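Local atomic coordinates of tRNA (Guanosine-2'-O-)-methyltransferase (Aquifex aeolicus, PDB entry 1ZJR), a protein that transfers a methyl group from S-adenosyl-L-methionine to the 2'-hydroxyl of guanosine 18 in a subset of tRNAs. Residues R14-E17 / V18-R22; V83-P86 / V87-L90; L91-N95 / R96-I100; L155-S158 / V159-I163. All blocks are in the same frame, centred on the assembly; numbering follows the deposited sequence.

Contact 1. Residues R14-E17 / V18-R22; sequences RLRE and VLEKR
Glu20 reaches back near the end of helix 7-19 to meet Arg16, four residues earlier. Its CB starts 3.5 Å from Arg16 O, and CG, set beside the backbone N by chi1 of -73°, passes the same oxygen at 3.3 Å. From there the chain runs extended. CD stays near that carbonyl, and OE1 ends 3.6 Å from Arg16 NE, with the CG and CD methylenes of Arg16 close by. This is a long salt bridge: the carboxylate and guanidinium planes stand 76° apart, and OE1 lies well out of the guanidinium plane, where no N-H points at it. The stronger partner of Arg16 is Glu185, paired with NH2. The backbone supplies the regular helical bond from Glu20 N to Arg16 O at 2.9 Å, preceded by Leu19 N to Leu15 O at 2.8 Å.

On the buried side Leu15 and Leu19 meet one turn apart. The CD2 methyl of Leu15 presses on Leu19 CG at 3.4 Å, tighter than ordinary van der Waals contact, while both side chains also rest on helix 185-200, Leu15 on Leu192 and Leu19 on Ile191. Arg16 meets the same helix, so all three side chains join the N-terminal helix to the C-terminal one; the long Arg16-Glu20 pair, lacking a directed N-H, probably adds charge attraction alone.

Contact 2. Residues V83-P86 / V87-L90; sequences VDNP and VQKL
Val83 and Lys89 meet aslant, with both methyls of the valine against the aliphatic base of the lysine. Val83 CG1 lies 3.8 Å from Lys89 CB, and Val83 CG2 is just as close to Lys89 CG. Lys89 then bends at chi2 (63°), and its ammonium group leads away from the valine, with Glu81 and Glu92 as distant, weak ionic partners. Asn85 and Gln88 are arranged differently: their side chains cross at about a right angle, the amide planes 35° apart. Asn85 CG comes closest to the start of the glutamine chain, 3.4 Å from Gln88 CB.

Asn85 occupies the N-cap of helix 86-95, and Pro86, which has no N-H to offer, opens the first turn. The helix belongs to a beta-alpha-beta crossover, leaving strand 79-82 of the parallel sheet and leading to strand 99-103. Two main-chain bonds establish that first turn, Lys89 N to Asn85 O at 3.1 Å and Leu90 N to Pro86 O at 2.8 Å, both nearly straight, at 164° and 167°.

Leu90 CG packs against the carbonyl oxygen of Pro86, 3.1 Å from Pro86 O, and the side chain also touches Phe29, Val122 and Val124 of the sheet. Pro86 shares Phe29 with Leu90, as well as Ile136 on helix 134-137, and adds Tyr57; Val87 meets that same helix through Glu135.

Contact 3. Residues L91-N95 / R96-I100; sequences LEFKN and RGFQI
The aromatic contact is edge-to-face: Phe93 turns its ring edge to the face of Phe98, the centroids 5.2 Å apart and the planes at 72°. Phe93 CD2 stands over the centre of the Phe98 ring. Arg96 runs alongside Phe93, and its bend at chi3 (57°) carries NH1 to 3.9 Å from Phe93 CE2, while Phe98 CE2 lies over one face of the guanidinium, toward its rim.

Two hydrogen bonds make a Schellman motif at the end of helix 86-95: Phe98 N to Phe93 O at 3.0 Å and Gly97 N to Lys94 O at 2.9 Å, with the positive phi of Gly97 reversing the chain. Phe93 O accepts an additional bond from Arg96 N at 2.9 Å, which arrives from the opposite face of the carbonyl plane to Phe98 N. A water donates to both Lys94 O (3.1 Å) and Phe98 O (2.9 Å). Lys94 CA also reaches Phe98 O through a straight CA-H...O contact, with 176° at the hydrogen.

Apolar contacts complete the turn: Phe93 CB rests on Phe98 CB, and the Lys94 and Ile100 side chains cross at about a right angle, Lys94 CB and CG nearest Ile100 CG1. The lysine's amino group goes on to Ile139 O. The turn thus folds the helix back over the parallel sheet, where Phe93 and Phe98 pack on Ile27 and Val122 and strand 99-103 runs between strands 121-126 and 142-145.

Contact 4. Residues L155-S158 / V159-I163; sequences LNVS and VATGI
Asn156 caps the helix that begins at Val157, and its OD1 takes the N-H of Val159 at 3.0 Å. The donor lies in the plane of the amide carbonyl, on a lone pair. OD1 also receives a weak, bent bond from Ser158 N, while ND2 is held by Asn38 OD1, so both ends of the amide are engaged and its rotation is fixed. Next along, Val157 O is gripped twice, by Thr161 N at 3.0 Å and by Thr161 OG1 at 2.8 Å, from opposite faces of its plane. The threonine hydroxyl gets there because OG1 stands anti to its own carbonyl carbon (chi1 -65°). Thr161 and Ser158 both pack on Ile42 of helix 36-49, which makes this the close side.

The other side is looser. Leu155 and Ile163 cross at about a right angle and meet only at their ends, CD1 to CD1, at 3.7 Å; Leu155 CB is 4.3 Å from Ala160 CB. Val159 is exposed, crossing the Asn156 side chain at about a right angle, its CG2 3.6 Å from Asn156 OD1. A glycerol, probably from the crystallisation liquor, is hydrogen-bonded to Leu155 O. Leu155 itself is predicted to bind S-adenosyl-L-methionine, and Ala160 touches Ile146, another residue predicted to bind the cofactor. A capped helix start beside that pocket is consistent with the knotted cofactor site of SPOUT methyltransferases.

From the N terminus the four contacts follow in series, and none nests in or crosses another; each joins adjoining residues and closes only a turn or a cap. Contact 1 lies at the end of helix 7-19, against helix 185-200, and is about 28 Å from contact 2, centre to centre, on the opposite side of the chain's centre. Contacts 2 and 3 mark the start and finish of helix 86-95 and touch where Leu90 O meets Ile100 CD1 at 3.7 Å, together spanning the link from strand 79-82 to strand 99-103. Contact 4 opens helix 157-174 beside helix 36-49, about 23 Å from contact 3 between centres.

Contact 1. Residues R14-E17 / V18-R22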
loop_
_atom_site.group_PDB
_atom_site.type_symbol
_atom_site.label_atom_id
_atom_site.label_comp_id
_atom_site.label_asym_id
_atom_site.label_seq_id
_atom_site.Cartn_x
_atom_site.Cartn_y
_atom_site.Cartn_z
ATOM N N ARG A 14 13.125 16.591 5.715
ATOM C CA ARG A 14 11.871 15.964 6.094
ATOM C C ARG A 14 11.711 14.626 5.381
ATOM O O ARG A 14 11.200 13.664 5.953
ATOM C CB ARG A 14 10.711 16.902 5.749
ATOM C CG ARG A 14 9.408 16.582 6.453
ATOM C CD ARG A 14 8.536 17.824 6.527
ATOM N NE ARG A 14 9.242 18.913 7.200
ATOM C CZ ARG A 14 8.739 20.127 7.402
ATOM N NH1 ARG A 14 7.515 20.423 6.982
ATOM N NH2 ARG A 14 9.462 21.047 8.027
ATOM N N LEU A 15 12.163 14.570 4.133
ATOM C CA LEU A 15 12.075 13.353 3.338
ATOM C C LEU A 15 12.909 12.273 4.024
ATOM O O LEU A 15 12.515 11.113 4.095
ATOM C CB LEU A 15 12.619 13.603 1.926
ATOM C CG LEU A 15 12.128 12.736 0.759
ATOM C CD1 LEU A 15 13.122 12.851 -0.390
ATOM C CD2 LEU A 15 11.978 11.283 1.175
ATOM N N ARG A 16 14.069 12.669 4.532
ATOM C CA ARG A 16 14.956 11.738 5.210
ATOM C C ARG A 16 14.279 11.142 6.444
ATOM O O ARG A 16 14.328 9.935 6.668
ATOM C CB ARG A 16 16.250 12.447 5.612
ATOM C CG ARG A 16 17.308 11.495 6.102
ATOM C CD ARG A 16 18.620 12.196 6.392
ATOM N NE ARG A 16 19.632 11.215 6.755
ATOM C CZ ARG A 16 20.305 10.471 5.885
ATOM N NH1 ARG A 16 20.092 10.599 4.585
ATOM N NH2 ARG A 16 21.180 9.580 6.322
ATOM N N GLU A 17 13.650 11.995 7.244
ATOM C CA GLU A 17 12.951 11.539 8.444
ATOM C C GLU A 17 11.852 10.556 8.049
ATOM O O GLU A 17 11.632 9.542 8.714
ATOM C CB GLU A 17 12.338 12.736 9.171
ATOM C CG GLU A 17 13.369 13.732 9.671
ATOM C CD GLU A 17 12.745 15.040 10.119
ATOM O OE1 GLU A 17 13.467 15.863 10.719
ATOM O OE2 GLU A 17 11.537 15.245 9.863
ATOM N N VAL A 18 11.162 10.863 6.959
ATOM C CA VAL A 18 10.100 9.998 6.471
ATOM C C VAL A 18 10.685 8.666 6.019
ATOM O O VAL A 18 10.159 7.607 6.354
ATOM C CB VAL A 18 9.335 10.668 5.298
ATOM C CG1 VAL A 18 8.411 9.665 4.625
ATOM C CG2 VAL A 18 8.529 11.856 5.822
ATOM N N LEU A 19 11.777 8.711 5.260
ATOM C CA LEU A 19 12.393 7.477 4.788
ATOM C C LEU A 19 12.892 6.613 5.949
ATOM O O LEU A 19 12.898 5.386 5.858
ATOM C CB LEU A 19 13.541 7.794 3.818
ATOM C CG LEU A 19 13.104 8.348 2.457
ATOM C CD1 LEU A 19 14.329 8.701 1.614
ATOM C CD2 LEU A 19 12.248 7.310 1.743
ATOM N N GLU A 20 13.288 7.246 7.048
ATOM C CA GLU A 20 13.772 6.495 8.202
ATOM C C GLU A 20 12.665 5.731 8.928
ATOM O O GLU A 20 12.941 4.874 9.766
ATOM C CB GLU A 20 14.506 7.434 9.165
ATOM C CG GLU A 20 15.871 7.853 8.631
ATOM C CD GLU A 20 16.547 8.922 9.463
ATOM O OE1 GLU A 20 17.709 9.262 9.148
ATOM O OE2 GLU A 20 15.922 9.423 10.423
ATOM N N LYS A 21 11.414 6.024 8.592
ATOM C CA LYS A 21 10.279 5.342 9.212
ATOM C C LYS A 21 9.551 4.441 8.214
ATOM O O LYS A 21 8.655 3.690 8.586
ATOM C CB LYS A 21 9.293 6.361 9.782
ATOM C CG LYS A 21 9.860 7.229 10.903
ATOM C CD LYS A 21 8.892 8.347 11.256
ATOM C CE LYS A 21 9.457 9.276 12.324
ATOM N NZ LYS A 21 8.567 10.458 12.542
ATOM N N ARG A 22 9.931 4.523 6.941
ATOM C CA ARG A 22 9.296 3.706 5.914
ATOM C C ARG A 22 9.440 2.205 6.179
ATOM O O ARG A 22 10.493 1.729 6.602
ATOM C CB ARG A 22 9.878 4.047 4.533
ATOM C CG ARG A 22 9.326 5.334 3.905
ATOM C CD ARG A 22 7.864 5.150 3.503
ATOM N NE ARG A 22 7.344 6.237 2.672
ATOM C CZ ARG A 22 6.417 7.107 3.064
ATOM N NH1 ARG A 22 5.905 7.037 4.288
ATOM N NH2 ARG A 22 5.959 8.019 2.213
#

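Contact 2. Residues V83-P86 / V87-L90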
loop_
_atom_site.group_PDB
_atom_site.type_symbol
_atom_site.label_atom_id
_atom_site.label_comp_id
_atom_site.label_asym_id
_atom_site.label_seq_id
_atom_site.Cartn_x
_atom_site.Cartn_y
_atom_site.Cartn_z
ATOM N N VAL A 83 1.153 -2.440 -12.885
ATOM C CA VAL A 83 1.431 -3.845 -13.171
ATOM C C VAL A 83 0.430 -4.312 -14.226
ATOM O O VAL A 83 -0.727 -3.904 -14.190
ATOM C CB VAL A 83 1.270 -4.704 -11.892
ATOM C CG1 VAL A 83 1.282 -6.183 -12.237
ATOM C CG2 VAL A 83 2.392 -4.381 -10.913
ATOM N N ASP A 84 0.871 -5.153 -15.160
ATOM C CA ASP A 84 -0.015 -5.649 -16.215
ATOM C C ASP A 84 -0.576 -7.027 -15.905
ATOM O O ASP A 84 -1.558 -7.457 -16.506
ATOM C CB ASP A 84 0.719 -5.714 -17.556
ATOM C CG ASP A 84 1.137 -4.356 -18.058
ATOM O OD1 ASP A 84 0.306 -3.423 -18.012
ATOM O OD2 ASP A 84 2.293 -4.223 -18.510
ATOM N N ASN A 85 0.055 -7.719 -14.966
ATOM C CA ASN A 85 -0.370 -9.058 -14.580
ATOM C C ASN A 85 -0.237 -9.177 -13.064
ATOM O O ASN A 85 0.856 -9.399 -12.550
ATOM C CB ASN A 85 0.521 -10.085 -15.284
ATOM C CG ASN A 85 0.094 -11.516 -15.030
ATOM O OD1 ASN A 85 0.609 -12.442 -15.664
ATOM N ND2 ASN A 85 -0.838 -11.713 -14.103
ATOM N N PRO A 86 -1.357 -9.035 -12.333
ATOM C CA PRO A 86 -1.390 -9.112 -10.866
ATOM C C PRO A 86 -0.828 -10.385 -10.255
ATOM O O PRO A 86 0.048 -10.330 -9.392
ATOM C CB PRO A 86 -2.874 -8.941 -10.541
ATOM C CG PRO A 86 -3.371 -8.102 -11.672
ATOM C CD PRO A 86 -2.695 -8.729 -12.865
ATOM N N VAL A 87 -1.341 -11.529 -10.693
ATOM C CA VAL A 87 -0.893 -12.811 -10.166
ATOM C C VAL A 87 0.605 -13.029 -10.350
ATOM O O VAL A 87 1.276 -13.538 -9.456
ATOM C CB VAL A 87 -1.659 -13.983 -10.819
ATOM C CG1 VAL A 87 -1.062 -15.316 -10.369
ATOM C CG2 VAL A 87 -3.130 -13.920 -10.426
ATOM N N GLN A 88 1.126 -12.642 -11.508
ATOM C CA GLN A 88 2.549 -12.805 -11.784
ATOM C C GLN A 88 3.374 -11.967 -10.811
ATOM O O GLN A 88 4.346 -12.448 -10.228
ATOM C CB GLN A 88 2.859 -12.385 -13.223
ATOM C CG GLN A 88 4.305 -12.615 -13.635
ATOM C CD GLN A 88 4.576 -12.198 -15.067
ATOM O OE1 GLN A 88 4.407 -11.034 -15.429
ATOM N NE2 GLN A 88 4.997 -13.151 -15.893
ATOM N N LYS A 89 2.979 -10.712 -10.631
ATOM C CA LYS A 89 3.692 -9.819 -9.730
ATOM C C LYS A 89 3.594 -10.300 -8.285
ATOM O O LYS A 89 4.588 -10.317 -7.557
ATOM C CB LYS A 89 3.132 -8.398 -9.832
ATOM C CG LYS A 89 4.006 -7.342 -9.158
ATOM C CD LYS A 89 5.363 -7.263 -9.847
ATOM C CE LYS A 89 6.258 -6.217 -9.223
ATOM N NZ LYS A 89 7.580 -6.161 -9.909
ATOM N N LEU A 90 2.392 -10.690 -7.873
ATOM C CA LEU A 90 2.187 -11.161 -6.514
ATOM C C LEU A 90 2.963 -12.448 -6.249
ATOM O O LEU A 90 3.415 -12.681 -5.131
ATOM C CB LEU A 90 0.694 -11.367 -6.249
ATOM C CG LEU A 90 -0.136 -10.078 -6.297
ATOM C CD1 LEU A 90 -1.614 -10.415 -6.183
ATOM C CD2 LEU A 90 0.297 -9.143 -5.172
#

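Contact 3. Residues L91-N95 / R96-I100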
loop_
_atom_site.group_PDB
_atom_site.type_symbol
_atom_site.label_atom_id
_atom_site.label_comp_id
_atom_site.label_asym_id
_atom_site.label_seq_id
_atom_site.Cartn_x
_atom_site.Cartn_y
_atom_site.Cartn_z
ATOM N N LEU A 91 3.117 -13.278 -7.277
ATOM C CA LEU A 91 3.857 -14.528 -7.127
ATOM C C LEU A 91 5.327 -14.223 -6.880
ATOM O O LEU A 91 6.008 -14.954 -6.161
ATOM C CB LEU A 91 3.714 -15.395 -8.380
ATOM C CG LEU A 91 2.334 -16.015 -8.596
ATOM C CD1 LEU A 91 2.277 -16.716 -9.944
ATOM C CD2 LEU A 91 2.047 -16.984 -7.475
ATOM N N GLU A 92 5.810 -13.143 -7.486
ATOM C CA GLU A 92 7.195 -12.729 -7.310
ATOM C C GLU A 92 7.448 -12.414 -5.844
ATOM O O GLU A 92 8.489 -12.784 -5.290
ATOM C CB GLU A 92 7.494 -11.498 -8.166
ATOM C CG GLU A 92 7.860 -11.828 -9.603
ATOM C CD GLU A 92 7.799 -10.623 -10.515
ATOM O OE1 GLU A 92 8.234 -9.528 -10.098
ATOM O OE2 GLU A 92 7.324 -10.776 -11.659
ATOM N N PHE A 93 6.497 -11.731 -5.213
ATOM C CA PHE A 93 6.642 -11.392 -3.803
ATOM C C PHE A 93 6.472 -12.631 -2.942
ATOM O O PHE A 93 7.198 -12.825 -1.969
ATOM C CB PHE A 93 5.606 -10.343 -3.372
ATOM C CG PHE A 93 5.948 -8.941 -3.780
ATOM C CD1 PHE A 93 5.291 -8.331 -4.848
ATOM C CD2 PHE A 93 6.923 -8.223 -3.093
ATOM C CE1 PHE A 93 5.600 -7.022 -5.224
ATOM C CE2 PHE A 93 7.242 -6.913 -3.460
ATOM C CZ PHE A 93 6.579 -6.312 -4.527
ATOM N N LYS A 94 5.504 -13.468 -3.298
ATOM C CA LYS A 94 5.243 -14.677 -2.532
ATOM C C LYS A 94 6.487 -15.562 -2.491
ATOM O O LYS A 94 6.898 -16.017 -1.424
ATOM C CB LYS A 94 4.064 -15.439 -3.141
ATOM C CG LYS A 94 3.457 -16.488 -2.224
ATOM C CD LYS A 94 2.186 -17.067 -2.829
ATOM C CE LYS A 94 1.523 -18.048 -1.882
ATOM N NZ LYS A 94 0.321 -18.671 -2.492
ATOM N N ASN A 95 7.093 -15.790 -3.652
ATOM C CA ASN A 95 8.294 -16.614 -3.721
ATOM C C ASN A 95 9.454 -15.978 -2.962
ATOM O O ASN A 95 10.430 -16.654 -2.632
ATOM C CB ASN A 95 8.694 -16.856 -5.179
ATOM C CG ASN A 95 7.640 -17.624 -5.950
ATOM O OD1 ASN A 95 7.040 -18.565 -5.430
ATOM N ND2 ASN A 95 7.417 -17.234 -7.200
ATOM N N ARG A 96 9.345 -14.679 -2.685
ATOM C CA ARG A 96 10.377 -13.958 -1.944
ATOM C C ARG A 96 10.112 -13.980 -0.442
ATOM O O ARG A 96 10.823 -13.336 0.328
ATOM C CB ARG A 96 10.468 -12.502 -2.407
ATOM C CG ARG A 96 11.230 -12.275 -3.698
ATOM C CD ARG A 96 11.257 -10.790 -4.032
ATOM N NE ARG A 96 11.834 -10.002 -2.944
ATOM C CZ ARG A 96 11.712 -8.683 -2.824
ATOM N NH1 ARG A 96 11.030 -7.993 -3.728
ATOM N NH2 ARG A 96 12.271 -8.053 -1.798
ATOM N N GLY A 97 9.079 -14.707 -0.027
ATOM C CA GLY A 97 8.769 -14.798 1.389
ATOM C C GLY A 97 7.682 -13.869 1.903
ATOM O O GLY A 97 7.441 -13.800 3.109
ATOM N N PHE A 98 7.025 -13.145 1.004
ATOM C CA PHE A 98 5.957 -12.233 1.414
ATOM C C PHE A 98 4.624 -12.966 1.503
ATOM O O PHE A 98 4.292 -13.756 0.624
ATOM C CB PHE A 98 5.810 -11.092 0.403
ATOM C CG PHE A 98 6.881 -10.045 0.494
ATOM C CD1 PHE A 98 6.583 -8.771 0.981
ATOM C CD2 PHE A 98 8.173 -10.310 0.060
ATOM C CE1 PHE A 98 7.560 -7.775 1.032
ATOM C CE2 PHE A 98 9.161 -9.323 0.106
ATOM C CZ PHE A 98 8.853 -8.052 0.591
ATOM N N GLN A 99 3.865 -12.718 2.566
ATOM C CA GLN A 99 2.552 -13.342 2.684
ATOM C C GLN A 99 1.602 -12.435 1.908
ATOM O O GLN A 99 1.678 -11.206 2.017
ATOM C CB GLN A 99 2.094 -13.440 4.143
ATOM C CG GLN A 99 1.833 -12.110 4.835
ATOM C CD GLN A 99 1.178 -12.273 6.205
ATOM O OE1 GLN A 99 1.104 -11.326 6.987
ATOM N NE2 GLN A 99 0.694 -13.474 6.495
ATOM N N ILE A 100 0.731 -13.038 1.111
ATOM C CA ILE A 100 -0.231 -12.280 0.322
ATOM C C ILE A 100 -1.561 -12.263 1.070
ATOM O O ILE A 100 -2.199 -13.303 1.249
ATOM C CB ILE A 100 -0.429 -12.917 -1.068
ATOM C CG1 ILE A 100 0.937 -13.175 -1.716
ATOM C CG2 ILE A 100 -1.281 -12.001 -1.942
ATOM C CD1 ILE A 100 1.803 -11.935 -1.881
HETATM O O HOH W 1 4.862 -16.612 0.891
#

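Contact 4. Residues L155-S158 / V159-I163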
loop_
_atom_site.group_PDB
_atom_site.type_symbol
_atom_site.label_atom_id
_atom_site.label_comp_id
_atom_site.label_asym_id
_atom_site.label_seq_id
_atom_site.Cartn_x
_atom_site.Cartn_y
_atom_site.Cartn_z
ATOM N N LEU A 155 -17.341 -1.873 2.704
ATOM C CA LEU A 155 -16.983 -0.472 2.931
ATOM C C LEU A 155 -16.371 0.123 1.671
ATOM O O LEU A 155 -15.997 -0.607 0.751
ATOM C CB LEU A 155 -15.941 -0.383 4.057
ATOM C CG LEU A 155 -16.339 -0.786 5.479
ATOM C CD1 LEU A 155 -15.098 -1.051 6.315
ATOM C CD2 LEU A 155 -17.183 0.324 6.098
ATOM N N ASN A 156 -16.275 1.450 1.634
ATOM C CA ASN A 156 -15.624 2.144 0.521
ATOM C C ASN A 156 -14.195 1.577 0.529
ATOM O O ASN A 156 -13.603 1.435 1.596
ATOM C CB ASN A 156 -15.623 3.659 0.795
ATOM C CG ASN A 156 -14.575 4.409 -0.015
ATOM O OD1 ASN A 156 -13.401 4.445 0.353
ATOM N ND2 ASN A 156 -14.996 5.009 -1.126
ATOM N N VAL A 157 -13.648 1.244 -0.638
ATOM C CA VAL A 157 -12.306 0.655 -0.711
ATOM C C VAL A 157 -11.201 1.463 -0.017
ATOM O O VAL A 157 -10.300 0.886 0.597
ATOM C CB VAL A 157 -11.897 0.377 -2.192
ATOM C CG1 VAL A 157 -11.764 1.683 -2.956
ATOM C CG2 VAL A 157 -10.592 -0.424 -2.251
ATOM N N SER A 158 -11.264 2.788 -0.101
ATOM C CA SER A 158 -10.243 3.623 0.528
ATOM C C SER A 158 -10.349 3.559 2.055
ATOM O O SER A 158 -9.339 3.516 2.769
ATOM C CB SER A 158 -10.381 5.072 0.052
ATOM O OG SER A 158 -9.439 5.904 0.705
ATOM N N VAL A 159 -11.578 3.548 2.555
ATOM C CA VAL A 159 -11.784 3.478 3.993
ATOM C C VAL A 159 -11.298 2.126 4.515
ATOM O O VAL A 159 -10.602 2.064 5.527
ATOM C CB VAL A 159 -13.280 3.674 4.356
ATOM C CG1 VAL A 159 -13.476 3.556 5.866
ATOM C CG2 VAL A 159 -13.752 5.042 3.877
ATOM N N ALA A 160 -11.650 1.048 3.816
ATOM C CA ALA A 160 -11.232 -0.291 4.234
ATOM C C ALA A 160 -9.712 -0.391 4.236
ATOM O O ALA A 160 -9.118 -0.979 5.138
ATOM C CB ALA A 160 -11.823 -1.350 3.293
ATOM N N THR A 161 -9.084 0.184 3.219
ATOM C CA THR A 161 -7.630 0.144 3.122
ATOM C C THR A 161 -6.994 0.831 4.324
ATOM O O THR A 161 -6.014 0.337 4.885
ATOM C CB THR A 161 -7.140 0.821 1.818
ATOM O OG1 THR A 161 -7.610 0.065 0.693
ATOM C CG2 THR A 161 -5.608 0.879 1.782
ATOM N N GLY A 162 -7.556 1.966 4.727
ATOM C CA GLY A 162 -7.019 2.672 5.877
ATOM C C GLY A 162 -7.206 1.888 7.167
ATOM O O GLY A 162 -6.324 1.855 8.024
ATOM N N ILE A 163 -8.368 1.260 7.318
ATOM C CA ILE A 163 -8.654 0.479 8.521
ATOM C C ILE A 163 -7.665 -0.676 8.656
ATOM O O ILE A 163 -7.096 -0.907 9.728
ATOM C CB ILE A 163 -10.095 -0.079 8.470
ATOM C CG1 ILE A 163 -11.084 1.085 8.592
ATOM C CG2 ILE A 163 -10.308 -1.136 9.578
ATOM C CD1 ILE A 163 -12.509 0.746 8.181
#